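Local coordinates for 1,3-alpha-isomaltosidase (Kribbella flavida DSM 17836, PDB 5X3I), which hydrolyses the alpha-1,3-glucosidic linkages of the cyclic tetrasaccharide cyclobis-(1-6)-alpha-nigerosyl to yield isomaltose in the intracellular breakdown of this starch-derived sugar, at residues 682-687 and 694-699; 654-659 and 677-682; 44-49 and 142-147; 176-181 and 254-259. The protein carries 1 engineered substitution. All coordinates share one frame; numbering follows the deposited sequence.

Contact 1 (682-687 and 694-699); sequences LINPVL and WTTYLP
Asn684 drives its amide between Trp694 and Thr696, and the closest packing of the contact gathers there. Its CG lies anti to the backbone N (chi1 -171°), which carries the amide into this position. ND2 gives a nearly linear bond to Thr696 OG1 at 2.7 Å, the oxygen lying almost in the amide plane, and a weak one to Thr695 O at 3.0 Å. The other end of the amide, OD1, accepts a weak, bent bond from Trp694 NE1 at 3.3 Å; indole and amide planes stand 42° apart. Beyond it Val686 CG1 sits over the six-membered ring of Trp694, 4.0 Å from its centroid, a CH-pi contact. The two segments belong to different sheets and meet through side chains: 682-687 leaves strand 681-683 of the six-stranded antiparallel sheet, whereas 694-699 lies on strand 693-698, which pairs with strand 715-720 in a separate two-stranded sheet, both within the GH31 C-terminal domain. Trading Trp694 for an alanine would probably leave Val686 without the ring face beneath it and Asn684 OD1 without the weak bond from the indole N-H. At the far end Leu682 fits CD1 against Pro699 CD at 3.6 Å and CD2 against Thr696 CG2 at 3.6 Å. The outer side is looser: Thr695 is exposed and directed away, its hydroxyl hydrogen-bonded to that of Thr718, while the Tyr697 ring meets His671 and sends its hydroxyl to Asp665.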
loop_
_atom_site.group_PDB
_atom_site.type_symbol
_atom_site.label_atom_id
_atom_site.label_comp_id
_atom_site.label_asym_id
_atom_site.label_seq_id
_atom_site.Cartn_x
_atom_site.Cartn_y
_atom_site.Cartn_z
ATOM N N LEU A 682 16.995 14.307 -15.218
ATOM C CA LEU A 682 17.539 13.149 -14.530
ATOM C C LEU A 682 17.875 13.516 -13.093
ATOM O O LEU A 682 18.603 14.473 -12.828
ATOM C CB LEU A 682 18.772 12.611 -15.266
ATOM C CG LEU A 682 19.322 11.253 -14.821
ATOM C CD1 LEU A 682 19.999 10.563 -15.976
ATOM C CD2 LEU A 682 20.300 11.421 -13.688
ATOM N N ILE A 683 17.327 12.747 -12.168
ATOM C CA ILE A 683 17.476 13.015 -10.748
ATOM C C ILE A 683 18.364 11.962 -10.091
ATOM O O ILE A 683 18.279 10.789 -10.429
ATOM C CB ILE A 683 16.109 13.027 -10.041
ATOM C CG1 ILE A 683 15.051 13.727 -10.901
ATOM C CG2 ILE A 683 16.227 13.632 -8.660
ATOM C CD1 ILE A 683 15.380 15.168 -11.248
ATOM N N ASN A 684 19.201 12.385 -9.153
ATOM C CA ASN A 684 20.031 11.460 -8.394
ATOM C C ASN A 684 20.076 11.800 -6.912
ATOM O O ASN A 684 21.013 12.446 -6.450
ATOM C CB ASN A 684 21.452 11.431 -8.961
ATOM C CG ASN A 684 22.300 10.327 -8.355
ATOM O OD1 ASN A 684 21.787 9.429 -7.696
ATOM N ND2 ASN A 684 23.606 10.393 -8.577
ATOM N N PRO A 685 19.071 11.343 -6.159
ATOM C CA PRO A 685 18.897 11.647 -4.743
ATOM C C PRO A 685 20.155 11.370 -3.946
ATOM O O PRO A 685 20.851 10.401 -4.248
ATOM C CB PRO A 685 17.777 10.697 -4.319
ATOM C CG PRO A 685 17.017 10.454 -5.561
ATOM C CD PRO A 685 18.022 10.437 -6.653
ATOM N N VAL A 686 20.440 12.175 -2.932
ATOM C CA VAL A 686 21.594 11.874 -2.113
ATOM C C VAL A 686 21.109 11.040 -0.937
ATOM O O VAL A 686 20.435 11.524 -0.034
ATOM C CB VAL A 686 22.297 13.148 -1.641
ATOM C CG1 VAL A 686 23.534 12.800 -0.840
ATOM C CG2 VAL A 686 22.668 13.997 -2.829
ATOM N N LEU A 687 21.460 9.761 -0.992
ATOM C CA LEU A 687 20.923 8.731 -0.104
ATOM C C LEU A 687 21.801 8.324 1.079
ATOM O O LEU A 687 21.508 7.338 1.748
ATOM C CB LEU A 687 20.558 7.506 -0.930
ATOM C CG LEU A 687 19.459 7.853 -1.933
ATOM C CD1 LEU A 687 19.200 6.712 -2.867
ATOM C CD2 LEU A 687 18.182 8.247 -1.212
ATOM N N TRP A 694 28.884 13.623 -4.985
ATOM C CA TRP A 694 27.955 12.590 -5.406
ATOM C C TRP A 694 28.193 12.309 -6.871
ATOM O O TRP A 694 28.437 13.226 -7.646
ATOM C CB TRP A 694 26.511 13.031 -5.149
ATOM C CG TRP A 694 25.495 11.924 -4.967
ATOM C CD1 TRP A 694 24.404 11.685 -5.744
ATOM C CD2 TRP A 694 25.465 10.938 -3.926
ATOM N NE1 TRP A 694 23.700 10.615 -5.262
ATOM C CE2 TRP A 694 24.331 10.137 -4.145
ATOM C CE3 TRP A 694 26.292 10.651 -2.837
ATOM C CZ2 TRP A 694 24.004 9.063 -3.322
ATOM C CZ3 TRP A 694 25.961 9.590 -2.015
ATOM C CH2 TRP A 694 24.829 8.809 -2.263
ATOM N N THR A 695 28.117 11.043 -7.255
ATOM C CA THR A 695 28.391 10.672 -8.632
ATOM C C THR A 695 27.146 10.160 -9.325
ATOM O O THR A 695 26.439 9.302 -8.806
ATOM C CB THR A 695 29.495 9.614 -8.707
ATOM O OG1 THR A 695 30.692 10.156 -8.142
ATOM C CG2 THR A 695 29.754 9.233 -10.151
ATOM N N THR A 696 26.899 10.701 -10.513
ATOM C CA THR A 696 25.716 10.400 -11.293
ATOM C C THR A 696 26.118 9.782 -12.623
ATOM O O THR A 696 27.091 10.208 -13.231
ATOM C CB THR A 696 24.878 11.678 -11.547
ATOM O OG1 THR A 696 24.516 12.272 -10.297
ATOM C CG2 THR A 696 23.634 11.360 -12.335
ATOM N N TYR A 697 25.384 8.774 -13.073
ATOM C CA TYR A 697 25.650 8.213 -14.384
ATOM C C TYR A 697 24.658 8.754 -15.390
ATOM O O TYR A 697 23.462 8.478 -15.320
ATOM C CB TYR A 697 25.602 6.679 -14.371
ATOM C CG TYR A 697 25.685 6.087 -15.763
ATOM C CD1 TYR A 697 26.893 6.034 -16.446
ATOM C CD2 TYR A 697 24.558 5.605 -16.404
ATOM C CE1 TYR A 697 26.974 5.513 -17.723
ATOM C CE2 TYR A 697 24.631 5.080 -17.679
ATOM C CZ TYR A 697 25.846 5.035 -18.332
ATOM O OH TYR A 697 25.918 4.511 -19.600
ATOM N N LEU A 698 25.169 9.526 -16.335
ATOM C CA LEU A 698 24.348 10.077 -17.392
ATOM C C LEU A 698 24.425 9.193 -18.624
ATOM O O LEU A 698 25.495 9.001 -19.183
ATOM C CB LEU A 698 24.791 11.498 -17.731
ATOM C CG LEU A 698 24.739 12.525 -16.601
ATOM C CD1 LEU A 698 25.249 13.865 -17.089
ATOM C CD2 LEU A 698 23.328 12.654 -16.078
ATOM N N PRO A 699 23.278 8.672 -19.066
ATOM C CA PRO A 699 23.233 7.828 -20.260
ATOM C C PRO A 699 23.485 8.640 -21.522
ATOM O O PRO A 699 23.812 9.824 -21.433
ATOM C CB PRO A 699 21.813 7.270 -20.239
ATOM C CG PRO A 699 21.022 8.308 -19.516
ATOM C CD PRO A 699 21.942 8.882 -18.482
#

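Contact 2 (654-659 and 677-682); sequences LMRPLF and LGDELL
Arg656 and Asp679 form the salt bridge of this contact. Both end nitrogens of the guanidinium close on a single carboxylate oxygen: NH2 lies 2.9 Å and NH1 3.0 Å from Asp679 OD1, which is near the guanidinium plane. The two flat groups are themselves turned 70° apart, and NH1 comes in on the anti lone pair of OD1. A bend at chi3 (-51°) in an otherwise extended arginine chain carries the group over the turn, where Gly678 O stands 3.8 Å above its plane, over the centre. Between the two segments one backbone bond forms, Gly678 N to Leu654 O at 2.9 Å, beside the antiparallel non-hydrogen-bonded pair Met655-Leu677. Apolar contacts are light: Leu654 CD1 approaches Leu677 CD1 at 4.4 Å, and Leu658 CD2 meets Leu682 CD1 at 4.3 Å. Strand 655-656 thus borders the tight hairpin of strands 675-677 and 681-683 at the edge of the C-terminal sheet. Asp661 forms a further salt bridge with Arg656 NH1. Two carboxylates around the buried arginine probably keep it charged, while Asp679, bridging Arg656 and Arg646, links the hairpin turn to both the edge strand and helix 622-650.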
loop_
_atom_site.group_PDB
_atom_site.type_symbol
_atom_site.label_atom_id
_atom_site.label_comp_id
_atom_site.label_asym_id
_atom_site.label_seq_id
_atom_site.Cartn_x
_atom_site.Cartn_y
_atom_site.Cartn_z
ATOM N N LEU A 654 6.340 8.707 -15.268
ATOM C CA LEU A 654 6.691 10.021 -14.740
ATOM C C LEU A 654 7.932 9.961 -13.858
ATOM O O LEU A 654 8.855 10.742 -14.036
ATOM C CB LEU A 654 5.514 10.610 -13.961
ATOM C CG LEU A 654 5.721 11.994 -13.350
ATOM C CD1 LEU A 654 6.207 12.978 -14.417
ATOM C CD2 LEU A 654 4.417 12.480 -12.685
ATOM N N MET A 655 7.970 9.019 -12.920
ATOM C CA MET A 655 9.191 8.796 -12.173
ATOM C C MET A 655 9.809 7.546 -12.812
ATOM O O MET A 655 9.419 6.420 -12.515
ATOM C CB MET A 655 8.860 8.610 -10.683
ATOM C CG MET A 655 10.029 8.449 -9.730
ATOM S SD MET A 655 9.442 8.236 -8.036
ATOM C CE MET A 655 10.967 8.287 -7.120
ATOM N N ARG A 656 10.837 7.760 -13.628
ATOM C CA ARG A 656 11.151 6.802 -14.686
ATOM C C ARG A 656 12.519 6.161 -14.559
ATOM O O ARG A 656 13.536 6.825 -14.770
ATOM C CB ARG A 656 11.026 7.476 -16.061
ATOM C CG ARG A 656 11.152 6.523 -17.254
ATOM C CD ARG A 656 11.178 7.290 -18.571
ATOM N NE ARG A 656 10.068 8.231 -18.678
ATOM C CZ ARG A 656 9.954 9.149 -19.633
ATOM N NH1 ARG A 656 10.879 9.253 -20.576
ATOM N NH2 ARG A 656 8.912 9.969 -19.647
ATOM N N PRO A 657 12.545 4.859 -14.231
ATOM C CA PRO A 657 13.793 4.093 -14.269
ATOM C C PRO A 657 14.443 4.229 -15.640
ATOM O O PRO A 657 13.742 4.313 -16.637
ATOM C CB PRO A 657 13.330 2.653 -14.013
ATOM C CG PRO A 657 12.071 2.791 -13.258
ATOM C CD PRO A 657 11.407 4.027 -13.811
ATOM N N LEU A 658 15.761 4.264 -15.685
ATOM C CA LEU A 658 16.457 4.496 -16.941
ATOM C C LEU A 658 16.261 3.388 -17.980
ATOM O O LEU A 658 16.519 3.608 -19.157
ATOM C CB LEU A 658 17.949 4.703 -16.687
ATOM C CG LEU A 658 18.389 6.140 -16.408
ATOM C CD1 LEU A 658 17.847 6.624 -15.086
ATOM C CD2 LEU A 658 19.902 6.247 -16.425
ATOM N N PHE A 659 15.784 2.215 -17.573
ATOM C CA PHE A 659 15.677 1.120 -18.538
ATOM C C PHE A 659 14.560 1.356 -19.552
ATOM O O PHE A 659 14.514 0.700 -20.583
ATOM C CB PHE A 659 15.511 -0.237 -17.833
ATOM C CG PHE A 659 14.137 -0.502 -17.263
ATOM C CD1 PHE A 659 13.134 -1.043 -18.045
ATOM C CD2 PHE A 659 13.879 -0.285 -15.926
ATOM C CE1 PHE A 659 11.888 -1.309 -17.515
ATOM C CE2 PHE A 659 12.635 -0.553 -15.394
ATOM C CZ PHE A 659 11.642 -1.067 -16.189
ATOM N N LEU A 677 12.750 12.328 -14.291
ATOM C CA LEU A 677 11.454 12.896 -13.960
ATOM C C LEU A 677 10.884 13.472 -15.247
ATOM O O LEU A 677 11.309 14.528 -15.712
ATOM C CB LEU A 677 11.603 13.967 -12.882
ATOM C CG LEU A 677 10.359 14.759 -12.456
ATOM C CD1 LEU A 677 9.464 13.906 -11.592
ATOM C CD2 LEU A 677 10.766 16.014 -11.709
ATOM N N GLY A 678 9.879 12.806 -15.791
ATOM C CA GLY A 678 9.457 13.089 -17.148
ATOM C C GLY A 678 10.578 12.833 -18.146
ATOM O O GLY A 678 11.589 12.213 -17.818
ATOM N N ASP A 679 10.403 13.328 -19.364
ATOM C CA ASP A 679 11.393 13.160 -20.422
ATOM C C ASP A 679 12.711 13.881 -20.143
ATOM O O ASP A 679 13.777 13.357 -20.441
ATOM C CB ASP A 679 10.842 13.666 -21.759
ATOM C CG ASP A 679 9.698 12.837 -22.272
ATOM O OD1 ASP A 679 9.556 11.694 -21.823
ATOM O OD2 ASP A 679 8.944 13.320 -23.133
ATOM N N GLU A 680 12.634 15.103 -19.622
ATOM C CA GLU A 680 13.788 16.006 -19.649
ATOM C C GLU A 680 14.769 16.062 -18.480
ATOM O O GLU A 680 15.862 16.591 -18.639
ATOM C CB GLU A 680 13.270 17.433 -19.874
ATOM C CG GLU A 680 12.110 17.533 -20.850
ATOM C CD GLU A 680 12.430 17.016 -22.244
ATOM O OE1 GLU A 680 13.605 16.748 -22.545
ATOM O OE2 GLU A 680 11.494 16.887 -23.050
ATOM N N LEU A 681 14.421 15.516 -17.324
ATOM C CA LEU A 681 15.265 15.721 -16.149
ATOM C C LEU A 681 15.706 14.412 -15.516
ATOM O O LEU A 681 14.888 13.544 -15.266
ATOM C CB LEU A 681 14.536 16.555 -15.092
ATOM C CG LEU A 681 14.165 18.009 -15.391
ATOM C CD1 LEU A 681 13.286 18.561 -14.273
ATOM C CD2 LEU A 681 15.404 18.858 -15.566
ATOM N N LEU A 682 16.995 14.307 -15.218
ATOM C CA LEU A 682 17.539 13.149 -14.530
ATOM C C LEU A 682 17.875 13.516 -13.093
ATOM O O LEU A 682 18.603 14.473 -12.828
ATOM C CB LEU A 682 18.772 12.611 -15.266
ATOM C CG LEU A 682 19.322 11.253 -14.821
ATOM C CD1 LEU A 682 19.999 10.563 -15.976
ATOM C CD2 LEU A 682 20.300 11.421 -13.688
#

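Contact 3 (44-49 and 142-147); sequences LPLAGE and AVWTAD
Leu46 and Trp144 both hold CG anti to the carbonyl carbon (chi1 -62° and -73°), which brings Leu46 CD2 obliquely against the indole, 4.2 Å from Trp144 CD1. Leu44 takes the other course, CG lying opposite its own amide nitrogen, and sets CD1 on Ala142 CB at 3.9 Å. Farther along, Ala47 CB meets Val143 CG1 at 3.7 Å. Between these apolar touches Ala142 is held at both ends of its backbone: its N gives a bond to Pro45 O at 3.1 Å, and its O receives Ala47 N at 2.9 Å. The result is a single beta bridge, Leu46 with Ala142, after which the chains part. Residues 46-49 make a type II turn with glycine at its third place, and the Glu49 carboxylate folds back so that OE2 accepts from Leu46 N, at 3.0 Å, from above its plane. The contact fastens the N-terminal domain to strand 143-145, an outermost strand of the mutarotase-like domain's six-stranded sheet, with Leu165 of the adjacent strand touching Leu44, Leu46, Ala142 and Trp144. Trp144 has a cation-pi partner in Arg175. Two backbone bonds and a few apolar touches imply a joint set by main-chain geometry, not charge.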
loop_
_atom_site.group_PDB
_atom_site.type_symbol
_atom_site.label_atom_id
_atom_site.label_comp_id
_atom_site.label_asym_id
_atom_site.label_seq_id
_atom_site.Cartn_x
_atom_site.Cartn_y
_atom_site.Cartn_z
ATOM N N LEU A 44 -2.192 -26.714 4.528
ATOM C CA LEU A 44 -2.194 -27.733 3.483
ATOM C C LEU A 44 -0.828 -28.418 3.388
ATOM O O LEU A 44 0.023 -28.012 2.610
ATOM C CB LEU A 44 -2.571 -27.120 2.133
ATOM C CG LEU A 44 -2.650 -28.063 0.930
ATOM C CD1 LEU A 44 -3.725 -29.096 1.139
ATOM C CD2 LEU A 44 -2.908 -27.276 -0.351
ATOM N N PRO A 45 -0.616 -29.466 4.189
ATOM C CA PRO A 45 0.680 -30.151 4.201
ATOM C C PRO A 45 0.892 -30.979 2.948
ATOM O O PRO A 45 -0.078 -31.484 2.389
ATOM C CB PRO A 45 0.596 -31.058 5.434
ATOM C CG PRO A 45 -0.647 -30.645 6.155
ATOM C CD PRO A 45 -1.559 -30.073 5.135
ATOM N N LEU A 46 2.134 -31.101 2.502
ATOM C CA LEU A 46 2.452 -32.046 1.442
ATOM C C LEU A 46 2.378 -33.456 2.007
ATOM O O LEU A 46 2.627 -33.662 3.193
ATOM C CB LEU A 46 3.838 -31.780 0.858
ATOM C CG LEU A 46 4.042 -30.417 0.194
ATOM C CD1 LEU A 46 5.430 -30.313 -0.409
ATOM C CD2 LEU A 46 2.988 -30.190 -0.862
ATOM N N ALA A 47 2.015 -34.419 1.171
ATOM C CA ALA A 47 2.101 -35.820 1.568
ATOM C C ALA A 47 3.526 -36.117 2.006
ATOM O O ALA A 47 4.475 -35.804 1.296
ATOM C CB ALA A 47 1.683 -36.734 0.427
ATOM N N GLY A 48 3.677 -36.687 3.193
ATOM C CA GLY A 48 4.997 -36.972 3.718
ATOM C C GLY A 48 5.444 -35.977 4.768
ATOM O O GLY A 48 6.350 -36.257 5.545
ATOM N N GLU A 49 4.805 -34.812 4.790
ATOM C CA GLU A 49 5.105 -33.787 5.777
ATOM C C GLU A 49 4.337 -34.035 7.057
ATOM O O GLU A 49 3.177 -34.432 7.019
ATOM C CB GLU A 49 4.757 -32.391 5.251
ATOM C CG GLU A 49 5.761 -31.786 4.292
ATOM C CD GLU A 49 5.465 -30.321 4.000
ATOM O OE1 GLU A 49 6.410 -29.591 3.633
ATOM O OE2 GLU A 49 4.294 -29.902 4.136
ATOM N N ALA A 142 -1.427 -33.037 0.110
ATOM C CA ALA A 142 -1.381 -32.656 -1.295
ATOM C C ALA A 142 -0.047 -33.006 -1.933
ATOM O O ALA A 142 0.951 -33.181 -1.247
ATOM C CB ALA A 142 -1.658 -31.165 -1.453
ATOM N N VAL A 143 -0.040 -33.111 -3.254
ATOM C CA VAL A 143 1.181 -33.414 -3.982
ATOM C C VAL A 143 1.312 -32.594 -5.256
ATOM O O VAL A 143 0.318 -32.236 -5.884
ATOM C CB VAL A 143 1.265 -34.914 -4.371
ATOM C CG1 VAL A 143 1.227 -35.807 -3.135
ATOM C CG2 VAL A 143 0.157 -35.277 -5.344
ATOM N N TRP A 144 2.552 -32.336 -5.642
ATOM C CA TRP A 144 2.854 -31.680 -6.900
ATOM C C TRP A 144 2.999 -32.696 -8.024
ATOM O O TRP A 144 3.760 -33.651 -7.914
ATOM C CB TRP A 144 4.135 -30.859 -6.784
ATOM C CG TRP A 144 4.004 -29.603 -5.982
ATOM C CD1 TRP A 144 4.433 -29.400 -4.709
ATOM C CD2 TRP A 144 3.410 -28.369 -6.409
ATOM N NE1 TRP A 144 4.152 -28.113 -4.313
ATOM C CE2 TRP A 144 3.519 -27.461 -5.338
ATOM C CE3 TRP A 144 2.798 -27.945 -7.592
ATOM C CZ2 TRP A 144 3.040 -26.153 -5.414
ATOM C CZ3 TRP A 144 2.317 -26.653 -7.665
ATOM C CH2 TRP A 144 2.442 -25.769 -6.581
ATOM N N THR A 145 2.282 -32.468 -9.115
ATOM C CA THR A 145 2.294 -33.371 -10.255
ATOM C C THR A 145 2.229 -32.586 -11.550
ATOM O O THR A 145 1.678 -31.486 -11.580
ATOM C CB THR A 145 1.106 -34.345 -10.210
ATOM O OG1 THR A 145 1.080 -35.125 -11.406
ATOM C CG2 THR A 145 -0.207 -33.587 -10.088
ATOM N N ALA A 146 2.774 -33.155 -12.621
ATOM C CA ALA A 146 2.612 -32.575 -13.951
ATOM C C ALA A 146 1.382 -33.136 -14.654
ATOM O O ALA A 146 1.006 -32.655 -15.717
ATOM C CB ALA A 146 3.847 -32.807 -14.789
ATOM N N ASP A 147 0.754 -34.144 -14.057
ATOM C CA ASP A 147 -0.452 -34.744 -14.623
ATOM C C ASP A 147 -1.719 -34.031 -14.137
ATOM O O ASP A 147 -1.954 -33.935 -12.935
ATOM C CB ASP A 147 -0.544 -36.234 -14.263
ATOM C CG ASP A 147 0.705 -37.015 -14.644
ATOM O OD1 ASP A 147 0.947 -37.180 -15.849
ATOM O OD2 ASP A 147 1.434 -37.471 -13.741
#

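Contact 4 (176-181 and 254-259); sequences FRLQLQ and NELTVE
Val258, Leu256 and Leu180 bury the largest areas here, Val258 on Phe176, and Leu256 between Leu178 and Leu180. Val258 lies beside Phe176, its CB over one face of the ring, 3.9 Å from the centroid and offset toward the rim, in a CH-pi contact. Phe176 reaches it by placing CG between its backbone N and carbonyl carbon (chi1 61°), the crowded position, which folds the ring back over the neighbouring strand. A serine in place of Phe176 would probably open a gap beside Val258 and take away the flat surface on which that valine rests. Leu256 CD2 runs alongside Leu178 CD1 at 4.2 Å. Leu180 crosses the same leucine, its CD1 3.9 Å from Leu256 CB. The backbones beneath are paired antiparallel: Phe176 with Val258 and Leu178 with Leu256 are hydrogen-bonded pairs, and Leu180 N adds a bond to Asn254 O at 2.7 Å. On the other face Gln179 NE2 makes a weak bond to Glu255 OE1 at 3.3 Å, while Arg177 turns to Glu163 and Gly161. These are the central strands of the six-stranded sheet, flanked by strands 159-167 and 247-252; the Phe176-Leu178 face packs on strands 237-241 and 267-274 of the second sheet, as in the beta-sandwich of a mutarotase-like domain.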
loop_
_atom_site.group_PDB
_atom_site.type_symbol
_atom_site.label_atom_id
_atom_site.label_comp_id
_atom_site.label_asym_id
_atom_site.label_seq_id
_atom_site.Cartn_x
_atom_site.Cartn_y
_atom_site.Cartn_z
ATOM N N PHE A 176 4.639 -22.845 -12.535
ATOM C CA PHE A 176 5.330 -22.947 -13.810
ATOM C C PHE A 176 6.573 -22.077 -13.852
ATOM O O PHE A 176 6.855 -21.324 -12.922
ATOM C CB PHE A 176 4.392 -22.573 -14.959
ATOM C CG PHE A 176 3.865 -21.160 -14.893
ATOM C CD1 PHE A 176 2.701 -20.874 -14.203
ATOM C CD2 PHE A 176 4.526 -20.127 -15.535
ATOM C CE1 PHE A 176 2.208 -19.577 -14.144
ATOM C CE2 PHE A 176 4.040 -18.832 -15.479
ATOM C CZ PHE A 176 2.879 -18.559 -14.778
ATOM N N ARG A 177 7.302 -22.164 -14.954
ATOM C CA ARG A 177 8.576 -21.476 -15.075
ATOM C C ARG A 177 8.595 -20.633 -16.337
ATOM O O ARG A 177 8.185 -21.084 -17.401
ATOM C CB ARG A 177 9.744 -22.465 -15.098
ATOM C CG ARG A 177 10.163 -23.025 -13.740
ATOM C CD ARG A 177 9.285 -24.182 -13.323
ATOM N NE ARG A 177 9.743 -24.813 -12.090
ATOM C CZ ARG A 177 9.054 -25.738 -11.430
ATOM N NH1 ARG A 177 9.543 -26.256 -10.313
ATOM N NH2 ARG A 177 7.871 -26.137 -11.878
ATOM N N LEU A 178 9.055 -19.398 -16.205
ATOM C CA LEU A 178 9.261 -18.551 -17.365
ATOM C C LEU A 178 10.743 -18.508 -17.662
ATOM O O LEU A 178 11.547 -18.306 -16.763
ATOM C CB LEU A 178 8.712 -17.140 -17.132
ATOM C CG LEU A 178 7.204 -16.996 -16.956
ATOM C CD1 LEU A 178 6.855 -15.568 -16.579
ATOM C CD2 LEU A 178 6.478 -17.395 -18.223
ATOM N N GLN A 179 11.098 -18.697 -18.925
ATOM C CA GLN A 179 12.493 -18.733 -19.329
ATOM C C GLN A 179 13.129 -17.347 -19.347
ATOM O O GLN A 179 12.625 -16.433 -19.983
ATOM C CB GLN A 179 12.628 -19.382 -20.707
ATOM C CG GLN A 179 13.530 -20.604 -20.728
ATOM C CD GLN A 179 12.918 -21.791 -20.006
ATOM O OE1 GLN A 179 11.717 -22.043 -20.112
ATOM N NE2 GLN A 179 13.740 -22.520 -19.261
ATOM N N LEU A 180 14.259 -17.222 -18.668
ATOM C CA LEU A 180 15.020 -15.983 -18.610
ATOM C C LEU A 180 16.326 -16.130 -19.373
ATOM O O LEU A 180 16.855 -17.233 -19.507
ATOM C CB LEU A 180 15.317 -15.590 -17.165
ATOM C CG LEU A 180 14.128 -15.509 -16.209
ATOM C CD1 LEU A 180 14.572 -15.028 -14.844
ATOM C CD2 LEU A 180 13.043 -14.621 -16.784
ATOM N N GLN A 181 16.846 -15.017 -19.875
ATOM C CA GLN A 181 18.129 -15.035 -20.553
ATOM C C GLN A 181 19.147 -14.297 -19.702
ATOM O O GLN A 181 18.803 -13.743 -18.658
ATOM C CB GLN A 181 18.015 -14.392 -21.935
ATOM C CG GLN A 181 17.034 -15.096 -22.860
ATOM C CD GLN A 181 16.725 -14.307 -24.119
ATOM O OE1 GLN A 181 16.578 -13.085 -24.086
ATOM N NE2 GLN A 181 16.620 -15.009 -25.242
ATOM N N ASN A 254 18.479 -19.488 -14.857
ATOM C CA ASN A 254 17.798 -18.941 -16.019
ATOM C C ASN A 254 16.277 -19.045 -15.972
ATOM O O ASN A 254 15.617 -18.871 -16.987
ATOM C CB ASN A 254 18.348 -19.576 -17.290
ATOM C CG ASN A 254 19.522 -18.797 -17.852
ATOM O OD1 ASN A 254 19.508 -17.561 -17.870
ATOM N ND2 ASN A 254 20.553 -19.507 -18.296
ATOM N N GLU A 255 15.724 -19.443 -14.832
ATOM C CA GLU A 255 14.276 -19.559 -14.726
ATOM C C GLU A 255 13.604 -18.701 -13.642
ATOM O O GLU A 255 14.096 -18.575 -12.530
ATOM C CB GLU A 255 13.906 -21.019 -14.497
ATOM C CG GLU A 255 14.186 -21.915 -15.690
ATOM C CD GLU A 255 13.659 -23.310 -15.474
ATOM O OE1 GLU A 255 12.937 -23.821 -16.356
ATOM O OE2 GLU A 255 13.964 -23.884 -14.411
ATOM N N LEU A 256 12.458 -18.129 -13.992
ATOM C CA LEU A 256 11.588 -17.487 -13.014
ATOM C C LEU A 256 10.424 -18.411 -12.699
ATOM O O LEU A 256 9.613 -18.714 -13.568
ATOM C CB LEU A 256 11.066 -16.141 -13.524
ATOM C CG LEU A 256 9.893 -15.542 -12.731
ATOM C CD1 LEU A 256 10.311 -15.169 -11.318
ATOM C CD2 LEU A 256 9.299 -14.337 -13.449
ATOM N N THR A 257 10.348 -18.865 -11.456
ATOM C CA THR A 257 9.276 -19.760 -11.052
ATOM C C THR A 257 8.077 -18.978 -10.530
ATOM O O THR A 257 8.220 -18.158 -9.632
ATOM C CB THR A 257 9.742 -20.751 -9.967
ATOM O OG1 THR A 257 10.825 -21.550 -10.465
ATOM C CG2 THR A 257 8.590 -21.650 -9.559
ATOM N N VAL A 258 6.902 -19.251 -11.086
ATOM C CA VAL A 258 5.665 -18.585 -10.688
ATOM C C VAL A 258 4.649 -19.569 -10.119
ATOM O O VAL A 258 4.260 -20.521 -10.790
ATOM C CB VAL A 258 5.016 -17.840 -11.880
ATOM C CG1 VAL A 258 3.740 -17.136 -11.442
ATOM C CG2 VAL A 258 5.986 -16.842 -12.483
ATOM N N GLU A 259 4.219 -19.326 -8.885
ATOM C CA GLU A 259 3.223 -20.161 -8.222
ATOM C C GLU A 259 1.939 -19.361 -8.021
ATOM O O GLU A 259 1.978 -18.196 -7.613
ATOM C CB GLU A 259 3.760 -20.678 -6.882
ATOM C CG GLU A 259 2.972 -21.817 -6.263
ATOM C CD GLU A 259 3.696 -22.468 -5.091
ATOM O OE1 GLU A 259 4.937 -22.565 -5.119
ATOM O OE2 GLU A 259 3.025 -22.873 -4.126
#

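How the contacts relate
Contacts 1 and 2 share Leu682 and strand 681-683 of the C-terminal domain, and they touch through Pro699 and Leu658. Both are buried, yet contact 1 relies on an amide and an indole between two sheets, whereas contact 2 relies on a salt bridge at a sheet edge. Contacts 3 and 4 both reach one six-stranded sheet in the N-terminal part of the chain, with centres about 21 Å apart. Contact 4 is regular pairing at its middle, one face apolar and the other polar; contact 3, closer to the surface, is a single bridge at one outermost strand, 143-145. Trp144 of contact 3 packs against Glu259 of contact 4. Contacts 1 and 3 lie farthest apart, about 49 Å between centres.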